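Local coordinates for protein papain-like cysteine protease (Porcine reproductive and respiratory syndrome virus, PDB 3MTV) that is the nsp1-beta part of the viral polyprotein, probably acting as a papain-like cysteine protease and also as a metal-dependent nuclease, at residues 159-162 with 166-169; 9-14 with 20-25; 107-112 with 123-128; 134-139 with 184-189. All coordinates share one frame; numbering follows the deposited sequence.

Contact 2 belongs to the N-terminal part of the chain. Its centre lies about 44 Å from that of contact 4 and about 34 Å from that of contact 3. It is a buried strand pair, held by backbone hydrogen bonds, with one face against the second subunit. Contacts 1, 3 and 4 all lie in the papain-like protease region. Contacts 1 and 4 reach the same antiparallel sheet, at strands 158-162 and 135-139. Both are partly buried and join a strand to an exposed loop, contact 1 by side-chain packing and contact 4 through an arginine on carbonyl oxygens. Contact 3 is buried, joining two helices through one tyrosine.

Contact 1 of 4, residues 159-162 with 166-169; sequences HLKL and PSLP
K161 reaches from strand 158-162 to the loop 166-169, and most of the contact is its aliphatic chain lying on P166 and S167. Its CB points toward the loop. CG sits between the backbone N and the carbonyl carbon (chi1 83°), and from there the chain runs out extended to CE. K161 CD comes to 4.0 Å from P166 O and 3.9 Å from S167 CA. K161 CE goes further in, packing on the peptide between P166 and S167, with P166 C at 3.5 Å. K161 CE also lies 3.3 Å from S167 OG. A bend at chi4 of K161 (-24°) then turns the tip, leaving K161 NZ 3.7 Å from S167 OG. That hydroxyl is satisfied elsewhere: it is hydrogen-bonded to OE1 of Q148 on the neighbouring strand 145-150. The side chains of K161 and S167 both touch D173 on strand 171-181.

Two residues back on the strand, H159 also points toward the loop. CD1 of L168 approaches its ring obliquely. L168 and H159 both rest on P86, and the ring of F171 meets the imidazole with the planes at about 45°. The loop therefore borders the probable catalytic histidine. The side chain of H159 lies about 3 Å from that of C90, a closeness typical of the cysteine-histidine pair of a papain-like active site.

Contact 2 of 4, residues 9-14 with 20-25; sequences GAVMYV and SWAPRG
The beta hairpin of strands 10-15 and 18-23 pairs V11 with A22 and Y13 with S20 as antiparallel hydrogen-bonded pairs. V11 N gives to A22 O at 2.8 Å, and A22 N returns to V11 O at 3.1 Å. Y13 N and S20 O, like S20 N and Y13 O, are 2.9 Å apart. M12 and W21 form the non-hydrogen-bonded pair between them. There W21 CA lies 3.3 Å from V11 O, a CA-H...O contact.

The hairpin makes the two middle strands of a four-stranded antiparallel sheet, with 3-7 and 54-56 outside. M12 and W21 look to the side of helix 39-48, where both touch L45. W21 has CG between its backbone N and carbonyl carbon (chi1 70°). This lays the indole along the strand, with CE3 3.5 Å from A10 CB. H46 meets the indole edge-to-face.

V11, Y13, S20 and A22 occupy the other face, which packs on the second subunit. S20 OG lies over one face of the Y13 ring, and V11 CG2 is at its edge, in the ring plane. A22 CB comes in obliquely, 4.1 Å from Y13 CE1. Y13 OH is hydrogen-bonded to ND1 of H52 of the second subunit, and the two Y13 rings meet across the interface. R24 runs extended from CG to NE, and its NH1 forms a salt bridge with OD1 of D5.

Contact 3 of 4, residues 107-112 with 123-128; sequences IRHANQ and GKYLQR
Y125 bridges two helices of the papain-like protease region, reaching from helix 124-131 to A110 and H109 on helix 100-112. The backbones stay well apart: A110 CA and Y125 CA are the nearest such pair, at 9.0 Å. The long phenol spans the gap.

Y125 CB points toward the other helix. CG stands opposite the backbone N (chi1 161°), which carries the ring straight out from its helix and brings the hydroxyl end against the partner. A110 meets that end with its small methyl. A110 CB lies 4.2 Å from Y125 CZ, an apolar touch made obliquely to the ring.

H109 also points toward helix 124-131. Its CG lies anti to the backbone N (chi1 -152°), and the imidazole meets the hydroxyl end of the tyrosine, not the flank of its ring. The two side chains cross obliquely. Y125 OH is 3.6 Å from H109 ND1 and 3.9 Å from H109 CB.

More rings close in around the pair. F113 meets both H109 and Y125, and Y115 also meets Y125, so the phenol is held among aromatic groups. G123 is the N-cap residue of helix 124-131, and Y125 stands in its first turn. At the end of the tyrosine, Y125 OH lies 3.5 Å from both CA and CB of A110.

Contact 4 of 4, residues 134-139 with 184-189; sequences GLRAVT and SPLAGK
R136 extends its guanidinium from strand 135-139 to the carbonyls of S184 and P185. The strand belongs to the five-stranded antiparallel sheet of the protease region, between 171-181 and 192-193. Residues 184-189 lie in the loop that connects those two neighbours, and the arginine thus links that loop to the strand between them.

S184 O takes two bonds from the one side chain. R136 NH1 gives to it at 2.8 Å, nearly in line with the carbonyl (C=O...N angle 174°). R136 NH2 gives to the same oxygen at 3.0 Å, but from 40° above the carbonyl plane. Both bonds lie close to the guanidinium plane, an end-on grip that fixes how the group is turned. A third bond, from R136 NH2 to P185 O at 3.3 Å, is weak.

The same nitrogens have partners outside 184-189. NH2 forms a salt bridge with OE2 of E180 at the end of strand 171-181, and NH1 is hydrogen-bonded to OD1 of N182 just after it. NE is also hydrogen-bonded, outside the two segments. E180 is also the backbone partner of R136, and its carboxylate probably balances the positive charge. The chain of R136 is bent at chi3 (141°), which turns the flat end to the carbonyls.

L186, which also touches I193, covers the guanidinium. Its CD2 lies over the centre of one face, 4.3 Å above the plane.

Contact 1 of 4, residues 159-162 with 166-169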
# COMPACT_ATOMS: atom_id res chain seq x y z
N HIS A 159 -9.30 -6.79 -19.19
CA HIS A 159 -9.93 -7.94 -19.68
C HIS A 159 -11.20 -7.57 -20.44
O HIS A 159 -11.89 -6.61 -20.14
CB HIS A 159 -10.18 -8.84 -18.53
CG HIS A 159 -10.64 -10.19 -18.93
ND1 HIS A 159 -11.96 -10.57 -18.83
CD2 HIS A 159 -9.95 -11.26 -19.39
CE1 HIS A 159 -12.06 -11.82 -19.26
NE2 HIS A 159 -10.86 -12.26 -19.58
N LEU A 160 -11.55 -8.32 -21.45
CA LEU A 160 -12.90 -8.11 -21.84
C LEU A 160 -13.69 -9.43 -22.02
O LEU A 160 -13.12 -10.53 -22.03
CB LEU A 160 -12.95 -7.18 -23.02
CG LEU A 160 -12.03 -7.94 -23.97
CD1 LEU A 160 -12.89 -8.92 -24.73
CD2 LEU A 160 -11.34 -7.09 -24.98
N LYS A 161 -15.00 -9.30 -22.14
CA LYS A 161 -15.87 -10.43 -22.08
C LYS A 161 -17.14 -9.85 -22.61
O LYS A 161 -17.28 -8.61 -22.67
CB LYS A 161 -16.02 -10.90 -20.63
CG LYS A 161 -17.05 -10.14 -19.77
CD LYS A 161 -17.22 -10.79 -18.35
CE LYS A 161 -18.60 -10.45 -17.62
NZ LYS A 161 -19.37 -9.18 -17.99
N LEU A 162 -18.07 -10.71 -23.02
CA LEU A 162 -19.32 -10.19 -23.50
C LEU A 162 -20.22 -9.90 -22.34
O LEU A 162 -20.10 -10.55 -21.27
CB LEU A 162 -20.02 -11.19 -24.34
CG LEU A 162 -19.18 -11.90 -25.35
CD1 LEU A 162 -19.62 -13.34 -25.45
CD2 LEU A 162 -19.47 -11.13 -26.57
N PRO A 166 -20.39 -14.13 -17.44
CA PRO A 166 -20.20 -13.90 -16.00
C PRO A 166 -18.80 -13.36 -15.69
O PRO A 166 -17.86 -14.05 -16.17
CB PRO A 166 -20.27 -15.33 -15.42
CG PRO A 166 -20.31 -16.31 -16.66
CD PRO A 166 -19.96 -15.48 -17.85
N SER A 167 -18.67 -12.29 -14.89
CA SER A 167 -17.35 -11.71 -14.54
C SER A 167 -16.43 -12.72 -13.84
O SER A 167 -16.88 -13.59 -13.05
CB SER A 167 -17.47 -10.41 -13.77
OG SER A 167 -18.16 -9.40 -14.55
N LEU A 168 -15.16 -12.71 -14.23
CA LEU A 168 -14.23 -13.43 -13.40
C LEU A 168 -14.12 -12.65 -12.08
O LEU A 168 -14.66 -11.52 -11.86
CB LEU A 168 -12.91 -13.59 -14.08
CG LEU A 168 -12.61 -14.74 -15.03
CD1 LEU A 168 -11.37 -14.41 -15.83
CD2 LEU A 168 -12.25 -15.99 -14.33
N PRO A 169 -13.49 -13.26 -11.14
CA PRO A 169 -13.45 -12.83 -9.75
C PRO A 169 -12.54 -11.65 -9.63
O PRO A 169 -11.39 -11.79 -10.09
CB PRO A 169 -12.75 -14.00 -9.03
CG PRO A 169 -12.84 -15.11 -9.94
CD PRO A 169 -13.05 -14.63 -11.34

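Contact 2 of 4, residues 9-14 with 20-25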
# COMPACT_ATOMS: atom_id res chain seq x y z
N GLY A 9 10.02 -9.23 1.72
CA GLY A 9 10.06 -7.95 1.04
C GLY A 9 8.70 -7.28 0.95
O GLY A 9 8.63 -6.16 0.58
N ALA A 10 7.62 -7.90 1.37
CA ALA A 10 6.33 -7.24 1.38
C ALA A 10 5.70 -6.92 2.74
O ALA A 10 6.19 -7.36 3.86
CB ALA A 10 5.39 -8.16 0.71
N VAL A 11 4.53 -6.28 2.63
CA VAL A 11 3.74 -6.09 3.81
C VAL A 11 2.30 -6.16 3.42
O VAL A 11 2.02 -6.07 2.27
CB VAL A 11 3.92 -4.66 4.36
CG1 VAL A 11 5.26 -4.48 4.93
CG2 VAL A 11 3.64 -3.59 3.31
N MET A 12 1.35 -6.19 4.35
CA MET A 12 0.04 -6.46 3.82
C MET A 12 -0.94 -5.68 4.55
O MET A 12 -0.78 -5.58 5.74
CB MET A 12 -0.30 -7.91 4.09
CG MET A 12 -1.78 -8.14 4.10
SD MET A 12 -2.31 -9.88 4.15
CE MET A 12 -1.95 -10.42 5.80
N TYR A 13 -1.94 -5.12 3.87
CA TYR A 13 -2.82 -4.23 4.56
C TYR A 13 -4.08 -4.97 4.66
O TYR A 13 -4.38 -5.70 3.74
CB TYR A 13 -3.14 -2.99 3.76
CG TYR A 13 -2.02 -2.07 3.27
CD1 TYR A 13 -0.71 -2.46 3.26
CD2 TYR A 13 -2.32 -0.79 2.78
CE1 TYR A 13 0.30 -1.60 2.75
CE2 TYR A 13 -1.30 0.08 2.28
CZ TYR A 13 -0.01 -0.33 2.27
OH TYR A 13 0.96 0.49 1.82
N VAL A 14 -4.86 -4.74 5.73
CA VAL A 14 -6.14 -5.41 5.99
C VAL A 14 -7.25 -4.60 6.64
O VAL A 14 -6.95 -3.88 7.60
CB VAL A 14 -5.92 -6.34 7.06
CG1 VAL A 14 -7.16 -7.09 7.25
CG2 VAL A 14 -4.72 -7.29 6.77
N SER A 20 -4.52 -6.35 0.87
CA SER A 20 -3.68 -5.82 -0.20
C SER A 20 -2.25 -6.14 0.13
O SER A 20 -1.89 -6.26 1.24
CB SER A 20 -3.82 -4.29 -0.30
OG SER A 20 -2.56 -3.68 -0.68
N TRP A 21 -1.35 -6.21 -0.81
CA TRP A 21 -0.01 -6.17 -0.29
C TRP A 21 0.82 -5.13 -1.02
O TRP A 21 0.42 -4.69 -2.02
CB TRP A 21 0.64 -7.52 -0.46
CG TRP A 21 0.99 -7.95 -1.90
CD1 TRP A 21 0.12 -8.48 -2.82
CD2 TRP A 21 2.27 -7.89 -2.56
NE1 TRP A 21 0.78 -8.78 -4.01
CE2 TRP A 21 2.09 -8.46 -3.87
CE3 TRP A 21 3.53 -7.45 -2.19
CZ2 TRP A 21 3.11 -8.57 -4.81
CZ3 TRP A 21 4.61 -7.59 -3.12
CH2 TRP A 21 4.36 -8.13 -4.43
N ALA A 22 2.03 -4.86 -0.56
CA ALA A 22 2.85 -3.84 -1.16
C ALA A 22 4.28 -4.12 -0.77
O ALA A 22 4.49 -4.83 0.21
CB ALA A 22 2.42 -2.51 -0.63
N PRO A 23 5.27 -3.56 -1.51
CA PRO A 23 6.66 -3.85 -1.10
C PRO A 23 7.01 -3.10 0.21
O PRO A 23 6.22 -2.23 0.57
CB PRO A 23 7.52 -3.44 -2.30
CG PRO A 23 6.61 -3.33 -3.40
CD PRO A 23 5.22 -2.95 -2.83
N ARG A 24 8.11 -3.47 0.89
CA ARG A 24 8.29 -3.21 2.32
C ARG A 24 8.71 -1.79 2.21
O ARG A 24 8.01 -0.84 2.70
CB ARG A 24 9.39 -4.12 2.93
CG ARG A 24 9.94 -3.84 4.37
CD ARG A 24 10.95 -5.02 4.78
NE ARG A 24 12.03 -4.64 5.75
CZ ARG A 24 12.23 -5.09 7.03
NH1 ARG A 24 11.42 -6.04 7.68
NH2 ARG A 24 13.30 -4.57 7.71
N GLY A 25 9.77 -1.63 1.44
CA GLY A 25 10.56 -0.44 1.55
C GLY A 25 11.93 -0.76 2.11
O GLY A 25 12.38 -1.92 2.08

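Contact 3 of 4, residues 107-112 with 123-128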
# COMPACT_ATOMS: atom_id res chain seq x y z
N ILE A 107 -2.90 -14.35 -34.78
CA ILE A 107 -2.76 -14.86 -33.44
C ILE A 107 -1.38 -15.36 -33.31
O ILE A 107 -0.78 -15.15 -32.27
CB ILE A 107 -3.71 -16.00 -33.11
CG1 ILE A 107 -5.00 -15.44 -32.58
CG2 ILE A 107 -3.16 -16.95 -32.10
CD1 ILE A 107 -5.97 -16.58 -32.51
N ARG A 108 -0.94 -16.06 -34.35
CA ARG A 108 0.45 -16.38 -34.59
C ARG A 108 1.26 -15.11 -34.35
O ARG A 108 2.14 -15.06 -33.54
CB ARG A 108 0.60 -16.84 -36.02
CG ARG A 108 1.45 -18.02 -36.17
CD ARG A 108 2.38 -17.94 -37.38
NE ARG A 108 1.87 -18.50 -38.66
CZ ARG A 108 1.42 -17.72 -39.66
NH1 ARG A 108 1.36 -16.37 -39.50
NH2 ARG A 108 1.02 -18.29 -40.82
N HIS A 109 0.89 -14.05 -35.01
CA HIS A 109 1.70 -12.89 -34.94
C HIS A 109 1.99 -12.51 -33.52
O HIS A 109 3.06 -12.12 -33.20
CB HIS A 109 1.00 -11.68 -35.62
CG HIS A 109 1.95 -10.67 -36.19
ND1 HIS A 109 1.74 -9.31 -36.09
CD2 HIS A 109 3.13 -10.83 -36.85
CE1 HIS A 109 2.75 -8.66 -36.66
NE2 HIS A 109 3.61 -9.56 -37.12
N ALA A 110 1.00 -12.57 -32.66
CA ALA A 110 1.21 -12.04 -31.34
C ALA A 110 2.07 -13.00 -30.59
O ALA A 110 2.85 -12.64 -29.75
CB ALA A 110 -0.02 -11.89 -30.69
N ASN A 111 1.97 -14.26 -30.91
CA ASN A 111 2.94 -15.09 -30.34
C ASN A 111 4.40 -14.91 -30.84
O ASN A 111 5.34 -15.36 -30.22
CB ASN A 111 2.57 -16.47 -30.61
CG ASN A 111 3.45 -17.33 -29.89
OD1 ASN A 111 3.90 -18.35 -30.38
ND2 ASN A 111 3.80 -16.88 -28.67
N GLN A 112 4.55 -14.35 -32.04
CA GLN A 112 5.82 -13.86 -32.62
C GLN A 112 6.44 -12.68 -31.80
O GLN A 112 7.61 -12.56 -31.64
CB GLN A 112 5.48 -13.35 -34.02
CG GLN A 112 5.96 -14.19 -35.17
CD GLN A 112 7.14 -13.44 -35.94
OE1 GLN A 112 8.28 -14.03 -36.14
NE2 GLN A 112 6.90 -12.13 -36.35
N GLY A 123 -2.16 -3.20 -26.20
CA GLY A 123 -3.20 -2.15 -26.14
C GLY A 123 -2.84 -1.26 -27.25
O GLY A 123 -3.49 -1.28 -28.24
N LYS A 124 -1.67 -0.64 -27.15
CA LYS A 124 -1.15 -0.03 -28.35
C LYS A 124 -1.13 -1.11 -29.45
O LYS A 124 -1.30 -0.83 -30.62
CB LYS A 124 0.23 0.53 -28.13
CG LYS A 124 0.25 1.98 -27.54
CD LYS A 124 1.66 2.30 -26.78
CE LYS A 124 1.84 1.48 -25.37
NZ LYS A 124 3.08 1.80 -24.52
N TYR A 125 -0.98 -2.35 -29.08
CA TYR A 125 -0.57 -3.28 -30.09
C TYR A 125 -1.86 -3.72 -30.58
O TYR A 125 -2.08 -3.97 -31.72
CB TYR A 125 0.17 -4.44 -29.45
CG TYR A 125 0.23 -5.63 -30.32
CD1 TYR A 125 -0.81 -6.50 -30.34
CD2 TYR A 125 1.32 -5.88 -31.17
CE1 TYR A 125 -0.77 -7.70 -31.16
CE2 TYR A 125 1.36 -7.06 -32.05
CZ TYR A 125 0.29 -7.95 -32.04
OH TYR A 125 0.21 -9.10 -32.87
N LEU A 126 -2.79 -3.71 -29.67
CA LEU A 126 -4.10 -4.21 -29.99
C LEU A 126 -4.72 -3.24 -30.92
O LEU A 126 -5.28 -3.59 -31.95
CB LEU A 126 -4.90 -4.18 -28.77
CG LEU A 126 -6.22 -4.95 -28.67
CD1 LEU A 126 -6.29 -6.10 -29.59
CD2 LEU A 126 -6.40 -5.49 -27.31
N GLN A 127 -4.57 -1.99 -30.58
CA GLN A 127 -5.19 -0.96 -31.36
C GLN A 127 -4.64 -1.02 -32.76
O GLN A 127 -5.32 -0.88 -33.78
CB GLN A 127 -4.77 0.30 -30.78
CG GLN A 127 -5.21 1.35 -31.67
CD GLN A 127 -6.12 2.24 -30.93
OE1 GLN A 127 -5.75 2.74 -29.85
NE2 GLN A 127 -7.35 2.38 -31.43
N ARG A 128 -3.37 -1.27 -32.80
CA ARG A 128 -2.66 -1.08 -34.00
C ARG A 128 -2.99 -2.32 -34.86
O ARG A 128 -3.26 -2.19 -36.09
CB ARG A 128 -1.19 -0.80 -33.64
CG ARG A 128 -0.26 -0.89 -34.73
CD ARG A 128 1.17 -1.21 -34.28
NE ARG A 128 1.39 -0.33 -33.17
CZ ARG A 128 1.97 -0.66 -32.03
NH1 ARG A 128 2.44 -1.91 -31.82
NH2 ARG A 128 2.07 0.32 -31.12

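Contact 4 of 4, residues 134-139 with 184-189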
# COMPACT_ATOMS: atom_id res chain seq x y z
N GLY A 134 -8.75 -3.31 -40.76
CA GLY A 134 -9.88 -2.52 -41.22
C GLY A 134 -10.86 -2.43 -40.09
O GLY A 134 -11.97 -2.00 -40.23
N LEU A 135 -10.48 -2.86 -38.92
CA LEU A 135 -11.44 -2.58 -37.92
C LEU A 135 -11.08 -1.32 -37.19
O LEU A 135 -10.09 -0.57 -37.50
CB LEU A 135 -11.60 -3.72 -36.93
CG LEU A 135 -11.74 -5.08 -37.61
CD1 LEU A 135 -11.17 -6.18 -36.80
CD2 LEU A 135 -13.18 -5.34 -37.96
N ARG A 136 -12.00 -1.12 -36.27
CA ARG A 136 -12.18 0.05 -35.45
C ARG A 136 -13.11 -0.27 -34.26
O ARG A 136 -14.11 -0.99 -34.40
CB ARG A 136 -12.81 1.16 -36.29
CG ARG A 136 -14.12 1.64 -35.87
CD ARG A 136 -14.44 2.93 -36.60
NE ARG A 136 -15.82 3.15 -37.06
CZ ARG A 136 -16.11 3.92 -38.10
NH1 ARG A 136 -15.13 4.49 -38.79
NH2 ARG A 136 -17.38 4.11 -38.47
N ALA A 137 -12.75 0.23 -33.08
CA ALA A 137 -13.56 -0.07 -31.87
C ALA A 137 -14.06 1.17 -31.28
O ALA A 137 -13.28 2.12 -31.07
CB ALA A 137 -12.80 -0.78 -30.77
N VAL A 138 -15.36 1.15 -30.98
CA VAL A 138 -16.06 2.37 -30.63
C VAL A 138 -16.81 2.17 -29.40
O VAL A 138 -17.50 1.15 -29.19
CB VAL A 138 -17.12 2.83 -31.62
CG1 VAL A 138 -17.53 4.27 -31.25
CG2 VAL A 138 -16.69 2.72 -33.05
N THR A 139 -16.71 3.24 -28.65
CA THR A 139 -17.19 3.31 -27.35
C THR A 139 -18.67 3.39 -27.53
O THR A 139 -19.16 4.32 -28.13
CB THR A 139 -16.63 4.53 -26.76
OG1 THR A 139 -16.90 4.42 -25.37
CG2 THR A 139 -17.22 5.86 -27.52
N SER A 184 -16.03 3.91 -42.99
CA SER A 184 -17.05 4.88 -43.27
C SER A 184 -17.03 5.74 -42.10
O SER A 184 -16.53 5.33 -41.06
CB SER A 184 -18.39 4.18 -43.28
OG SER A 184 -18.40 3.40 -44.45
N PRO A 185 -17.62 6.94 -42.22
CA PRO A 185 -17.42 7.94 -41.18
C PRO A 185 -18.06 7.57 -39.89
O PRO A 185 -18.94 6.75 -39.78
CB PRO A 185 -18.04 9.17 -41.77
CG PRO A 185 -17.73 9.04 -43.17
CD PRO A 185 -18.08 7.59 -43.45
N LEU A 186 -17.57 8.20 -38.85
CA LEU A 186 -18.10 7.85 -37.58
C LEU A 186 -19.58 8.35 -37.53
O LEU A 186 -19.85 9.51 -37.89
CB LEU A 186 -17.18 8.38 -36.47
CG LEU A 186 -17.34 7.60 -35.17
CD1 LEU A 186 -18.59 6.64 -35.21
CD2 LEU A 186 -16.09 6.85 -34.90
N ALA A 187 -20.48 7.45 -37.10
CA ALA A 187 -21.92 7.65 -37.09
C ALA A 187 -22.49 8.53 -35.94
O ALA A 187 -22.86 8.00 -34.86
CB ALA A 187 -22.59 6.27 -37.09
N GLY A 188 -22.58 9.85 -36.16
CA GLY A 188 -23.15 10.74 -35.16
C GLY A 188 -22.04 11.65 -34.69
O GLY A 188 -21.26 12.08 -35.54
N LYS A 189 -21.95 11.93 -33.38
CA LYS A 189 -20.77 12.66 -32.83
C LYS A 189 -20.68 12.65 -31.29
O LYS A 189 -19.61 12.99 -30.71
CB LYS A 189 -20.55 14.07 -33.48
CG LYS A 189 -21.83 14.88 -33.73
CD LYS A 189 -22.28 15.72 -32.50
CE LYS A 189 -21.78 17.21 -32.61
NZ LYS A 189 -21.87 17.96 -33.98